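Integral membrane indolylacetylinositol arabinosyltransferase EmbB (Mycolicibacterium smegmatis MC2 155, PDB 7BVC) probably polymerises arabinose into the arabinan of mycobacterial cell-wall arabinogalactan, acting as a membrane-embedded arabinosyltransferase. Local coordinates at residues Leu885-Arg890 and Ser921-Asp926; Leu40-Pro45 and Ala471-Leu476; Gly62-Val67 and Pro199-Leu204. All coordinates share one frame; numbering follows the deposited sequence.

Contact 1 (Leu885-Arg890 and Ser921-Asp926); sequences LEYATR and SEIPDD
Tyr887 lies across Ile923 and Pro924, and its course from backbone to ring shows how side-chain packing can do the work between a strand and a neighbouring loop. The first atom, Tyr887 CB, meets Ile923 CG2 at 3.9 Å, and the same methyl also lies near Tyr887 CG and CD2, oblique to the ring. Farther out Pro924 takes over. Pro924 CD touches Tyr887 CD1, comes to 3.6 Å from Tyr887 CE1 and lies 3.9 Å from Tyr887 CZ. Pro924 CD thus sits over one face of the Tyr887 ring, 4.0 Å from the centroid and 28° off the normal, as a CH-pi contact. With CG of Tyr887 between the backbone N and the carbonyl carbon (chi1 51°), the ring is carried toward the loop.

Residues 885-890 and 923-926 run nearly parallel, 7° apart. Strand 882-889 belongs to one four-stranded antiparallel sheet, and the loop holding Ser921-Asp926 leads from strand 914-918 of another such sheet to strand 929-936 of this one, in keeping with the galactose-binding-like family of the C-terminal domain. Leu885 is buried: its CD2 meets Ile923 CD1 at 4.3 Å, and its side chain also packs on Val860 and Ile862 of the other sheet.

Toward the other end polar groups gather without forming a polar bond across the contact. Asp926 OD2 approaches Thr889 CB at 4.0 Å, while Arg890 NH2 stays 4.8 Å from Asp926 OD1. Next to Asp926, Asp925 forms salt bridges with Arg849 and Arg854. With no hydrogen bond joining the two segments, the chemistry implies a seam held by dispersion and ring-face contact, with opposite charges near its outer end probably adding at most a diffuse attraction.

Contact 2 (Leu40-Pro45 and Ala471-Leu476); sequences LSVSIP and AGTVIL
Ser41 meets Thr473 and Leu476 where the predicted N-terminal transmembrane segment packs against an interrupted transmembrane helix of the GT-C-type membrane domain. Helix 462-472 ends just before Thr473, the chain takes a few irregular steps, and a short helix, 476-479, follows. Past the helix end, Thr473 O is left facing Ser41, a small polar side chain.

The tight part surrounds buried Ser41. Ser41 OG is 2.8 Å from Thr473 O and also within bonding reach of Gly37 O, four residues earlier in the chain; which carbonyl takes its one proton is not settled. Ser41 CB lies 3.7 Å from Thr473 CG2. Leu476 packs on Ser41 O through its CB and CD1.

The looser side is exposed Val42, whose CG1 reaches Thr473 CG2 at 4.1 Å. Ile44 and Pro45 are buried but contribute little here: the nearest approach of Ile44 is from its CG2 to Leu476 O, at 4.3 Å. Instead, Ile44 packs on Ala225 and Pro45 on Phe480, which ties this part of the segment to the surrounding membrane domain.

Thr473 serves both sides through one branch: its CG2 is placed trans to its own backbone N and faces Ser41 and Val42, while OG1 (chi1 -44°) turns back to make a weak hydrogen bond to Leu469 O.

Contact 3 (Gly62-Val67 and Pro199-Leu204); sequences GRLDNV and PAPQGL
Leu64 rests on Ala200 and divides its two methyls among the residues of the opposing loop. Leu64 CD2 lies 3.8 Å from Ala200 CB and 4.1 Å from Leu204 CD2, while Leu64 CD1 reaches Pro201 CD, also at 3.8 Å, with the leucine and proline side chains crossing nearly at right angles. The branch point, Leu64 CG, packs on Ala200 CA and CB, and from there the methyls spread to Pro201 and Leu204.

Beside this apolar patch the backbones meet. Ala200 N gives a weak hydrogen bond to Gly62 O, 3.3 Å long and fairly straight at 161°, and Arg63 and Pro199 form a single beta bridge whose CA atoms are 5.4 Å apart.

The next shell concerns how Leu64 is positioned. It is the centre of an inverse gamma turn, closed by a weak bond from Asp65 N to Arg63 O at 3.0 Å, and this kink probably helps point its side chain at the other loop. At the end of the turn, Asp65 O accepts a bond from Trp58 NE1, and Asn66 OD1 one from Thr194 N. Leu196 also packs against Leu64, while Val83 and Pro84 of strand 80-84 pack against Leu204.

The two segments, joined through a leucine and one isolated bridge, are loops between strands of the concanavalin-like domain to which this region is assigned.

How the contacts relate
The three contacts are all partly buried, each with an inner and an outer side: Leu885 and Ile923 against Pro924 and Asp926 in contact 1, Ser41 and Ile44 against Val42 in contact 2, Leu64 and Leu204 against Gly62 and Pro199 in contact 3. Contacts 1 and 3 lie in beta-rich domains, joining a loop to a strand and two loops respectively. Contact 2 instead joins two segments predicted to cross the membrane. Chemistry follows place: an aromatic face serves contact 1, leucine packing beside a weak backbone bond contact 3, and a hydroxyl facing a carbonyl contact 2. They do not touch; contacts 2 and 3, the closest pair, have centres about 52 Å apart.

Contact 1 (Leu885-Arg890 and Ser921-Asp926)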
# COMPACT_ATOMS: atom_id res chain seq x y z
N LEU B 885 34.01 14.95 20.30
CA LEU B 885 34.30 15.40 21.66
C LEU B 885 35.73 14.99 21.99
O LEU B 885 36.01 13.80 22.14
CB LEU B 885 33.32 14.79 22.65
CG LEU B 885 33.20 15.52 23.98
CD1 LEU B 885 32.23 16.67 23.84
CD2 LEU B 885 32.78 14.58 25.09
N GLU B 886 36.61 15.97 22.13
CA GLU B 886 37.99 15.70 22.51
C GLU B 886 38.16 15.85 24.02
O GLU B 886 37.62 16.79 24.62
CB GLU B 886 38.94 16.65 21.78
CG GLU B 886 39.38 16.16 20.42
CD GLU B 886 40.80 16.57 20.08
OE1 GLU B 886 41.39 17.34 20.86
OE2 GLU B 886 41.32 16.11 19.05
N TYR B 887 38.89 14.93 24.62
CA TYR B 887 39.18 14.96 26.05
C TYR B 887 40.68 15.04 26.27
O TYR B 887 41.45 14.38 25.56
CB TYR B 887 38.59 13.75 26.77
CG TYR B 887 38.93 12.41 26.17
CD1 TYR B 887 40.10 11.74 26.51
CD2 TYR B 887 38.07 11.80 25.27
CE1 TYR B 887 40.40 10.51 25.97
CE2 TYR B 887 38.37 10.57 24.72
CZ TYR B 887 39.54 9.93 25.07
OH TYR B 887 39.84 8.70 24.52
N ALA B 888 41.08 15.84 27.25
CA ALA B 888 42.48 16.14 27.51
C ALA B 888 42.94 15.46 28.79
O ALA B 888 42.16 14.85 29.53
CB ALA B 888 42.70 17.65 27.58
N THR B 889 44.24 15.57 29.06
CA THR B 889 44.85 15.04 30.28
C THR B 889 45.76 16.11 30.87
O THR B 889 45.94 17.19 30.29
CB THR B 889 45.65 13.76 30.01
OG1 THR B 889 46.93 14.09 29.48
CG2 THR B 889 44.92 12.85 29.04
N ARG B 890 46.32 15.82 32.04
CA ARG B 890 47.24 16.72 32.71
C ARG B 890 48.68 16.41 32.31
O ARG B 890 48.95 15.64 31.39
CB ARG B 890 47.08 16.64 34.22
CG ARG B 890 45.93 17.43 34.80
CD ARG B 890 45.82 17.19 36.29
NE ARG B 890 45.39 15.83 36.58
CZ ARG B 890 45.42 15.28 37.79
NH1 ARG B 890 45.89 15.97 38.82
NH2 ARG B 890 45.00 14.03 37.97
N SER B 921 31.86 6.26 30.15
CA SER B 921 32.71 5.08 30.21
C SER B 921 33.79 5.09 29.14
O SER B 921 34.87 4.52 29.35
CB SER B 921 31.86 3.81 30.07
OG SER B 921 31.19 3.78 28.82
N GLU B 922 33.52 5.72 28.00
CA GLU B 922 34.55 5.89 26.98
C GLU B 922 35.64 6.83 27.46
O GLU B 922 36.84 6.55 27.31
CB GLU B 922 33.93 6.40 25.68
CG GLU B 922 32.56 5.82 25.36
CD GLU B 922 32.65 4.51 24.62
OE1 GLU B 922 33.77 4.05 24.34
OE2 GLU B 922 31.58 3.94 24.30
N ILE B 923 35.25 7.96 28.04
CA ILE B 923 36.18 8.94 28.60
C ILE B 923 36.86 8.31 29.80
O ILE B 923 36.18 7.92 30.76
CB ILE B 923 35.45 10.24 28.97
CG1 ILE B 923 34.37 10.55 27.94
CG2 ILE B 923 36.43 11.39 29.05
CD1 ILE B 923 33.54 11.76 28.28
N PRO B 924 38.19 8.19 29.81
CA PRO B 924 38.88 7.52 30.93
C PRO B 924 38.78 8.30 32.23
O PRO B 924 38.19 9.39 32.27
CB PRO B 924 40.33 7.42 30.44
CG PRO B 924 40.46 8.50 29.43
CD PRO B 924 39.13 8.60 28.75
N ASP B 925 39.36 7.76 33.29
CA ASP B 925 39.32 8.40 34.60
C ASP B 925 40.44 9.41 34.80
O ASP B 925 40.50 10.05 35.85
CB ASP B 925 39.37 7.33 35.70
CG ASP B 925 39.12 7.90 37.09
OD1 ASP B 925 38.41 8.92 37.20
OD2 ASP B 925 39.65 7.34 38.07
N ASP B 926 41.30 9.59 33.81
CA ASP B 926 42.37 10.58 33.88
C ASP B 926 42.07 11.80 33.01
O ASP B 926 42.87 12.74 32.98
CB ASP B 926 43.70 9.94 33.49
CG ASP B 926 44.91 10.72 34.00
OD1 ASP B 926 45.51 10.27 35.00
OD2 ASP B 926 45.27 11.75 33.40

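Contact 2 (Leu40-Pro45 and Ala471-Leu476)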
# COMPACT_ATOMS: atom_id res chain seq x y z
N LEU B 40 -38.35 -14.10 25.06
CA LEU B 40 -37.86 -13.18 26.07
C LEU B 40 -36.51 -12.58 25.72
O LEU B 40 -36.17 -11.51 26.24
CB LEU B 40 -37.78 -13.87 27.43
CG LEU B 40 -39.03 -13.81 28.30
CD1 LEU B 40 -38.73 -14.34 29.69
CD2 LEU B 40 -39.56 -12.39 28.37
N SER B 41 -35.73 -13.25 24.87
CA SER B 41 -34.40 -12.76 24.53
C SER B 41 -34.43 -11.69 23.44
O SER B 41 -33.50 -10.88 23.36
CB SER B 41 -33.52 -13.91 24.07
OG SER B 41 -33.29 -14.83 25.13
N VAL B 42 -35.47 -11.67 22.60
CA VAL B 42 -35.60 -10.64 21.58
C VAL B 42 -36.22 -9.36 22.12
O VAL B 42 -36.23 -8.34 21.42
CB VAL B 42 -36.41 -11.15 20.38
CG1 VAL B 42 -35.84 -12.46 19.87
CG2 VAL B 42 -37.87 -11.32 20.76
N SER B 43 -36.74 -9.39 23.35
CA SER B 43 -37.31 -8.21 23.98
C SER B 43 -36.34 -7.48 24.90
O SER B 43 -36.66 -6.39 25.37
CB SER B 43 -38.57 -8.59 24.76
OG SER B 43 -38.25 -9.44 25.85
N ILE B 44 -35.17 -8.07 25.17
CA ILE B 44 -34.18 -7.38 26.00
C ILE B 44 -33.68 -6.11 25.33
O ILE B 44 -33.56 -5.08 26.02
CB ILE B 44 -33.04 -8.35 26.38
CG1 ILE B 44 -33.62 -9.62 26.98
CG2 ILE B 44 -32.09 -7.69 27.36
CD1 ILE B 44 -34.38 -9.40 28.26
N PRO B 45 -33.36 -6.07 24.03
CA PRO B 45 -32.99 -4.79 23.42
C PRO B 45 -34.09 -3.75 23.45
O PRO B 45 -33.81 -2.56 23.23
CB PRO B 45 -32.63 -5.18 21.98
CG PRO B 45 -32.24 -6.60 22.06
CD PRO B 45 -33.13 -7.19 23.11
N ALA B 471 -31.38 -21.95 22.79
CA ALA B 471 -29.93 -22.00 22.93
C ALA B 471 -29.25 -20.95 22.06
O ALA B 471 -28.33 -20.26 22.51
CB ALA B 471 -29.42 -23.40 22.57
N GLY B 472 -29.70 -20.81 20.82
CA GLY B 472 -29.10 -19.83 19.93
C GLY B 472 -29.38 -18.40 20.35
O GLY B 472 -28.48 -17.55 20.34
N THR B 473 -30.62 -18.11 20.73
CA THR B 473 -31.02 -16.76 21.12
C THR B 473 -30.98 -16.62 22.64
O THR B 473 -32.01 -16.52 23.32
CB THR B 473 -32.39 -16.42 20.55
OG1 THR B 473 -32.47 -16.87 19.19
CG2 THR B 473 -32.63 -14.92 20.59
N VAL B 474 -29.77 -16.64 23.18
CA VAL B 474 -29.55 -16.37 24.60
C VAL B 474 -28.44 -15.37 24.84
O VAL B 474 -28.36 -14.79 25.94
CB VAL B 474 -29.28 -17.68 25.36
CG1 VAL B 474 -27.91 -18.24 24.99
CG2 VAL B 474 -29.41 -17.48 26.87
N ILE B 475 -27.57 -15.10 23.87
CA ILE B 475 -26.51 -14.12 24.06
C ILE B 475 -27.02 -12.69 24.02
O ILE B 475 -26.28 -11.76 24.35
CB ILE B 475 -25.39 -14.31 23.01
CG1 ILE B 475 -24.11 -13.61 23.47
CG2 ILE B 475 -25.84 -13.78 21.66
CD1 ILE B 475 -22.98 -13.70 22.49
N LEU B 476 -28.27 -12.48 23.60
CA LEU B 476 -28.82 -11.13 23.62
C LEU B 476 -28.95 -10.59 25.04
O LEU B 476 -28.75 -9.39 25.25
CB LEU B 476 -30.18 -11.10 22.92
CG LEU B 476 -30.16 -11.43 21.42
CD1 LEU B 476 -31.51 -11.16 20.78
CD2 LEU B 476 -29.06 -10.65 20.72

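Contact 3 (Gly62-Val67 and Pro199-Leu204)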
# COMPACT_ATOMS: atom_id res chain seq x y z
N GLY B 62 -21.57 32.94 42.14
CA GLY B 62 -21.53 34.38 42.06
C GLY B 62 -20.16 34.97 41.81
O GLY B 62 -19.94 36.14 42.11
N ARG B 63 -19.23 34.18 41.29
CA ARG B 63 -17.88 34.64 41.00
C ARG B 63 -17.56 34.34 39.54
O ARG B 63 -17.78 33.22 39.07
CB ARG B 63 -16.85 33.96 41.91
CG ARG B 63 -17.19 32.53 42.28
CD ARG B 63 -16.14 31.93 43.19
NE ARG B 63 -16.57 30.67 43.79
CZ ARG B 63 -16.39 29.48 43.23
NH1 ARG B 63 -15.78 29.38 42.06
NH2 ARG B 63 -16.82 28.38 43.85
N LEU B 64 -17.05 35.34 38.83
CA LEU B 64 -16.77 35.22 37.41
C LEU B 64 -15.38 34.63 37.16
O LEU B 64 -14.56 35.19 36.43
CB LEU B 64 -16.92 36.57 36.73
CG LEU B 64 -18.34 37.12 36.64
CD1 LEU B 64 -18.35 38.50 36.03
CD2 LEU B 64 -19.23 36.17 35.85
N ASP B 65 -15.11 33.48 37.77
CA ASP B 65 -13.86 32.77 37.56
C ASP B 65 -14.01 31.76 36.43
O ASP B 65 -15.10 31.22 36.20
CB ASP B 65 -13.42 32.06 38.84
CG ASP B 65 -13.15 33.02 39.98
OD1 ASP B 65 -12.82 34.19 39.70
OD2 ASP B 65 -13.27 32.61 41.15
N ASN B 66 -12.91 31.51 35.73
CA ASN B 66 -12.92 30.54 34.65
C ASN B 66 -13.25 29.15 35.19
O ASN B 66 -13.12 28.86 36.38
CB ASN B 66 -11.56 30.52 33.94
CG ASN B 66 -11.21 31.85 33.31
OD1 ASN B 66 -12.09 32.59 32.88
ND2 ASN B 66 -9.93 32.16 33.26
N VAL B 67 -13.70 28.28 34.29
CA VAL B 67 -14.13 26.94 34.64
C VAL B 67 -13.68 25.98 33.55
O VAL B 67 -13.73 26.31 32.36
CB VAL B 67 -15.67 26.88 34.84
CG1 VAL B 67 -16.18 25.46 34.73
CG2 VAL B 67 -16.05 27.46 36.19
N PRO B 199 -17.81 40.51 41.24
CA PRO B 199 -19.13 39.90 41.44
C PRO B 199 -19.88 39.76 40.12
O PRO B 199 -19.86 40.65 39.27
CB PRO B 199 -19.84 40.88 42.38
CG PRO B 199 -19.20 42.19 42.08
CD PRO B 199 -17.77 41.90 41.74
N ALA B 200 -20.54 38.62 39.96
CA ALA B 200 -21.25 38.34 38.72
C ALA B 200 -22.50 39.22 38.62
O ALA B 200 -23.23 39.37 39.60
CB ALA B 200 -21.64 36.87 38.64
N PRO B 201 -22.77 39.80 37.44
CA PRO B 201 -23.99 40.59 37.28
C PRO B 201 -25.23 39.72 37.28
O PRO B 201 -25.14 38.49 37.35
CB PRO B 201 -23.78 41.28 35.92
CG PRO B 201 -22.89 40.35 35.18
CD PRO B 201 -21.96 39.77 36.21
N GLN B 202 -26.40 40.34 37.21
CA GLN B 202 -27.66 39.61 37.19
C GLN B 202 -28.13 39.41 35.76
O GLN B 202 -28.04 40.32 34.93
CB GLN B 202 -28.72 40.35 38.01
CG GLN B 202 -28.38 40.50 39.48
CD GLN B 202 -28.32 39.16 40.20
OE1 GLN B 202 -29.13 38.27 39.95
NE2 GLN B 202 -27.36 39.03 41.11
N GLY B 203 -28.64 38.21 35.48
CA GLY B 203 -29.10 37.84 34.17
C GLY B 203 -28.09 37.06 33.35
O GLY B 203 -28.48 36.27 32.49
N LEU B 204 -26.80 37.27 33.61
CA LEU B 204 -25.76 36.54 32.90
C LEU B 204 -25.82 35.06 33.26
O LEU B 204 -25.86 34.70 34.44
CB LEU B 204 -24.39 37.12 33.23
CG LEU B 204 -23.16 36.45 32.61
CD1 LEU B 204 -23.33 36.27 31.12
CD2 LEU B 204 -21.92 37.28 32.90